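PDB 4ANO: ESSB from Geobacillus thermodenitrificans, which is an integral membrane component of the type VII secretion system, represented here by its cytoplasmic part, which is probably related to the protein kinase fold. Local coordinates for residues I56-E60 and D61-V65; T82-L85 and S86-A90. One frame throughout, in Å; residues are numbered along the deposited sequence.

Contact 1: I56-E60 and D61-V65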
loop_
_atom_site.group_PDB
_atom_site.type_symbol
_atom_site.label_atom_id
_atom_site.label_comp_id
_atom_site.label_asym_id
_atom_site.label_seq_id
_atom_site.Cartn_x
_atom_site.Cartn_y
_atom_site.Cartn_z
ATOM N N ILE A 56 7.952 -18.343 6.254
ATOM C CA ILE A 56 8.267 -17.619 7.548
ATOM C C ILE A 56 9.344 -18.527 8.242
ATOM O O ILE A 56 9.164 -19.716 8.396
ATOM C CB ILE A 56 7.047 -17.582 8.465
ATOM C CG1 ILE A 56 5.981 -16.636 7.933
ATOM C CG2 ILE A 56 7.417 -17.010 9.850
ATOM C CD1 ILE A 56 4.993 -17.292 7.239
ATOM N N ASP A 57 10.417 -17.917 8.719
ATOM C CA ASP A 57 11.409 -18.663 9.499
ATOM C C ASP A 57 11.606 -17.921 10.797
ATOM O O ASP A 57 12.127 -16.797 10.791
ATOM C CB ASP A 57 12.797 -18.733 8.865
ATOM C CG ASP A 57 13.718 -19.702 9.648
ATOM O OD1 ASP A 57 13.306 -20.866 9.958
ATOM O OD2 ASP A 57 14.875 -19.349 9.908
ATOM N N VAL A 58 11.198 -18.527 11.912
ATOM C CA VAL A 58 11.427 -17.985 13.246
ATOM C C VAL A 58 12.665 -18.743 13.793
ATOM O O VAL A 58 12.576 -19.926 14.170
ATOM C CB VAL A 58 10.200 -18.177 14.162
ATOM C CG1 VAL A 58 10.432 -17.590 15.508
ATOM C CG2 VAL A 58 8.962 -17.501 13.494
ATOM N N SER A 59 13.786 -18.057 13.824
ATOM C CA SER A 59 15.043 -18.615 14.373
ATOM C C SER A 59 15.209 -18.061 15.786
ATOM O O SER A 59 14.432 -17.213 16.232
ATOM C CB SER A 59 16.179 -18.188 13.445
ATOM O OG SER A 59 16.468 -16.790 13.542
ATOM N N GLU A 60 16.246 -18.504 16.526
ATOM C CA GLU A 60 16.391 -18.030 17.854
ATOM C C GLU A 60 16.482 -16.514 17.961
ATOM O O GLU A 60 15.956 -15.944 18.883
ATOM C CB GLU A 60 17.695 -18.554 18.496
ATOM C CG GLU A 60 17.858 -19.986 18.321
ATOM C CD GLU A 60 18.833 -20.530 19.360
ATOM O OE1 GLU A 60 19.678 -19.733 19.849
ATOM O OE2 GLU A 60 18.669 -21.741 19.639
ATOM N N ASP A 61 17.088 -15.831 16.985
ATOM C CA ASP A 61 17.278 -14.402 17.131
ATOM C C ASP A 61 16.452 -13.543 16.137
ATOM O O ASP A 61 16.429 -12.346 16.253
ATOM C CB ASP A 61 18.745 -14.075 16.948
ATOM C CG ASP A 61 19.592 -14.598 18.110
ATOM O OD1 ASP A 61 19.052 -14.743 19.232
ATOM O OD2 ASP A 61 20.767 -14.852 17.862
ATOM N N GLU A 62 15.894 -14.155 15.123
ATOM C CA GLU A 62 15.291 -13.310 14.048
ATOM C C GLU A 62 14.024 -13.915 13.511
ATOM O O GLU A 62 13.780 -15.097 13.623
ATOM C CB GLU A 62 16.223 -13.189 12.813
ATOM C CG GLU A 62 17.477 -12.439 13.133
ATOM C CD GLU A 62 18.428 -12.399 11.995
ATOM O OE1 GLU A 62 18.571 -13.368 11.248
ATOM O OE2 GLU A 62 19.033 -11.321 11.870
ATOM N N VAL A 63 13.174 -13.063 12.932
ATOM C CA VAL A 63 12.042 -13.558 12.176
ATOM C C VAL A 63 12.279 -13.095 10.710
ATOM O O VAL A 63 12.497 -11.902 10.456
ATOM C CB VAL A 63 10.666 -12.959 12.717
ATOM C CG1 VAL A 63 9.534 -13.195 11.717
ATOM C CG2 VAL A 63 10.367 -13.558 14.135
ATOM N N LYS A 64 12.255 -14.043 9.789
ATOM C CA LYS A 64 12.472 -13.797 8.336
ATOM C C LYS A 64 11.177 -14.145 7.579
ATOM O O LYS A 64 10.499 -15.181 7.892
ATOM C CB LYS A 64 13.702 -14.574 7.828
ATOM C CG LYS A 64 13.913 -14.535 6.356
ATOM C CD LYS A 64 14.994 -15.626 6.081
ATOM C CE LYS A 64 15.843 -15.342 4.901
ATOM N NZ LYS A 64 16.480 -16.701 4.488
ATOM N N VAL A 65 10.699 -13.213 6.737
ATOM C CA VAL A 65 9.507 -13.474 5.861
ATOM C C VAL A 65 10.036 -13.334 4.406
ATOM O O VAL A 65 10.656 -12.334 4.060
ATOM C CB VAL A 65 8.361 -12.466 6.124
ATOM C CG1 VAL A 65 7.089 -12.740 5.299
ATOM C CG2 VAL A 65 8.014 -12.432 7.645
HETATM O O HOH W 1 18.894 -15.863 12.490
HETATM O O HOH W 2 20.851 -17.631 19.638
#

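Contact 2: T82-L85 and S86-A90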
loop_
_atom_site.group_PDB
_atom_site.type_symbol
_atom_site.label_atom_id
_atom_site.label_comp_id
_atom_site.label_asym_id
_atom_site.label_seq_id
_atom_site.Cartn_x
_atom_site.Cartn_y
_atom_site.Cartn_z
ATOM N N THR A 82 0.373 3.674 -16.691
ATOM C CA THR A 82 -0.907 3.519 -17.372
ATOM C C THR A 82 -1.589 4.871 -17.412
ATOM O O THR A 82 -1.078 5.846 -16.838
ATOM C CB THR A 82 -1.807 2.452 -16.684
ATOM O OG1 THR A 82 -2.083 2.800 -15.316
ATOM C CG2 THR A 82 -1.120 1.091 -16.655
ATOM N N THR A 83 -2.709 4.915 -18.112
ATOM C CA THR A 83 -3.657 6.020 -18.157
ATOM C C THR A 83 -4.037 6.607 -16.764
ATOM O O THR A 83 -4.136 5.847 -15.814
ATOM C CB THR A 83 -4.877 5.402 -18.843
ATOM O OG1 THR A 83 -4.801 5.644 -20.265
ATOM C CG2 THR A 83 -6.139 5.899 -18.300
ATOM N N LEU A 84 -4.254 7.928 -16.651
ATOM C CA LEU A 84 -4.790 8.513 -15.411
ATOM C C LEU A 84 -6.044 7.763 -14.971
ATOM O O LEU A 84 -6.169 7.387 -13.805
ATOM C CB LEU A 84 -5.070 10.017 -15.528
ATOM C CG LEU A 84 -5.583 10.680 -14.247
ATOM C CD1 LEU A 84 -4.603 10.432 -13.061
ATOM C CD2 LEU A 84 -5.722 12.149 -14.486
ATOM N N LEU A 85 -6.963 7.488 -15.913
ATOM C CA LEU A 85 -8.226 6.815 -15.598
ATOM C C LEU A 85 -8.015 5.451 -14.924
ATOM O O LEU A 85 -8.579 5.065 -13.854
ATOM C CB LEU A 85 -9.096 6.635 -16.873
ATOM C CG LEU A 85 -10.415 5.855 -16.672
ATOM C CD1 LEU A 85 -11.372 6.391 -15.605
ATOM C CD2 LEU A 85 -11.161 5.702 -18.029
ATOM N N SER A 86 -7.076 4.729 -15.511
ATOM C CA SER A 86 -6.675 3.476 -14.947
ATOM C C SER A 86 -6.034 3.537 -13.534
ATOM O O SER A 86 -6.235 2.665 -12.667
ATOM C CB SER A 86 -5.537 3.023 -15.824
ATOM O OG SER A 86 -5.025 1.862 -15.256
ATOM N N ARG A 87 -5.130 4.488 -13.385
ATOM C CA ARG A 87 -4.578 4.700 -12.023
ATOM C C ARG A 87 -5.626 5.068 -10.975
ATOM O O ARG A 87 -5.520 4.651 -9.803
ATOM C CB ARG A 87 -3.462 5.740 -12.106
ATOM C CG ARG A 87 -2.138 5.177 -12.656
ATOM C CD ARG A 87 -1.424 6.143 -13.638
ATOM N NE ARG A 87 -1.250 7.541 -13.191
ATOM C CZ ARG A 87 -1.038 8.560 -14.033
ATOM N NH1 ARG A 87 -0.991 8.356 -15.342
ATOM N NH2 ARG A 87 -0.876 9.812 -13.568
ATOM N N ILE A 88 -6.623 5.883 -11.336
ATOM C CA ILE A 88 -7.665 6.264 -10.325
ATOM C C ILE A 88 -8.516 5.050 -10.002
ATOM O O ILE A 88 -8.933 4.878 -8.840
ATOM C CB ILE A 88 -8.642 7.367 -10.841
ATOM C CG1 ILE A 88 -7.877 8.663 -11.012
ATOM C CG2 ILE A 88 -9.891 7.567 -9.821
ATOM C CD1 ILE A 88 -8.700 9.648 -11.931
ATOM N N ARG A 89 -8.726 4.153 -10.983
ATOM C CA ARG A 89 -9.564 2.969 -10.700
ATOM C C ARG A 89 -8.800 2.085 -9.749
ATOM O O ARG A 89 -9.410 1.493 -8.839
ATOM C CB ARG A 89 -9.946 2.213 -11.989
ATOM C CG ARG A 89 -11.262 2.793 -12.634
ATOM C CD ARG A 89 -11.549 2.174 -14.033
ATOM N NE ARG A 89 -12.668 2.838 -14.753
ATOM C CZ ARG A 89 -12.852 2.803 -16.089
ATOM N NH1 ARG A 89 -11.998 2.150 -16.883
ATOM N NH2 ARG A 89 -13.892 3.436 -16.652
ATOM N N ALA A 90 -7.490 1.921 -10.001
ATOM C CA ALA A 90 -6.597 1.181 -9.137
ATOM C C ALA A 90 -6.589 1.685 -7.699
ATOM O O ALA A 90 -6.559 0.874 -6.728
ATOM C CB ALA A 90 -5.159 1.139 -9.709
#

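Contact 1: I56-E60 and D61-V65
Val58 and Val63 face each other across a beta hairpin of strands 53-58 and 62-68, joined by the tight turn Ser59 to Asp61. They are a non-hydrogen-bonded antiparallel pair, and their CG2 methyls meet at 4.2 Å on the same face of the sheet as Ile56 and Val65; Leu34 and Leu42 also pack on Val63. On the other face Asp57 and Lys64 stand side by side, CB to CB 4.4 Å, as a hydrogen-bonded pair whose amides and carbonyls clasp each other reciprocally, both bonds nearly straight. The lysine chain runs out extended, leaving its NZ 6.2 Å from Asp57 OD2, so the opposite charges are near but not in contact. Toward the turn, Ser59 N gives a further bond to Glu62 O. In the conformer described, one of two, the serine OG sits between its own backbone N and carbonyl carbon (chi1 71°), which turns it across the hairpin to accept a bent bond from Glu62 N at 3.1 Å, with an N-H...O angle of 137°. Glu62 OE2 is held by Gln30 of the adjoining strand, while a water donates to Glu62 OE1 at 2.8 Å.

Contact 2: T82-L85 and S86-A90
Arg87 folds back over the first turn of helix 84-98 and gives a hydrogen bond from NH1 to Thr82 O, an acceptor just ahead of the N-cap residue Thr83. The bond is 2.9 Å long, nearly straight at 164°, and lies in both the carbonyl and the guanidinium planes. Bends at chi2 and chi3 bring the group there, with CA of Leu84 over one of its faces and Leu84 CD1 3.8 Å from Arg87 NH2. The other guanidinium donors have partners beyond the helix: NE bonds to Leu155 O and NH2 to Thr156 O. Replacing this arginine with a leucine would probably leave those three carbonyls without the donors described and untie the start of the helix from residues 155 and 156. Ser86 OG points back, anti to its own N (chi1 175°), and donates to Thr82 OG1 at 3.1 Å; that threonine hydroxyl is also bonded to Ile79 O. The regular helical ladder begins with Arg87 N to Thr83 O and continues with Ile88 N to Leu84 O and Arg89 N to Leu85 O. Leu84 and Ile88 also touch through CG and CD1, and Ile88 packs on Trp197 and Val198 of helix 187-207. Arg89 forms a salt bridge through NH2 to Glu202 of that same helix, and one face of its guanidinium is met near the rim by Leu85 CD2, which stands 3.5 Å above the plane and 3.8 Å from Arg89 NH2.

In the fold
Both contacts are local and lie toward the surface, on opposite sides of the chain's centre, with about 23 Å between their nearest atoms and no element in common. Contact 1 closes a hairpin in the four-stranded antiparallel sheet, where strand 53-58 is outermost and strand 62-68 is flanked by strand 25-30; contact 2 starts a helix that packs against helix 187-207. In each, a single touching residue is buried, Val63 in contact 1 and Ile88 in contact 2. Paired backbone bonds, a serine and water dominate the hairpin, whereas arginines at the helix start reach carbonyls and a carboxylate in distant parts of the chain.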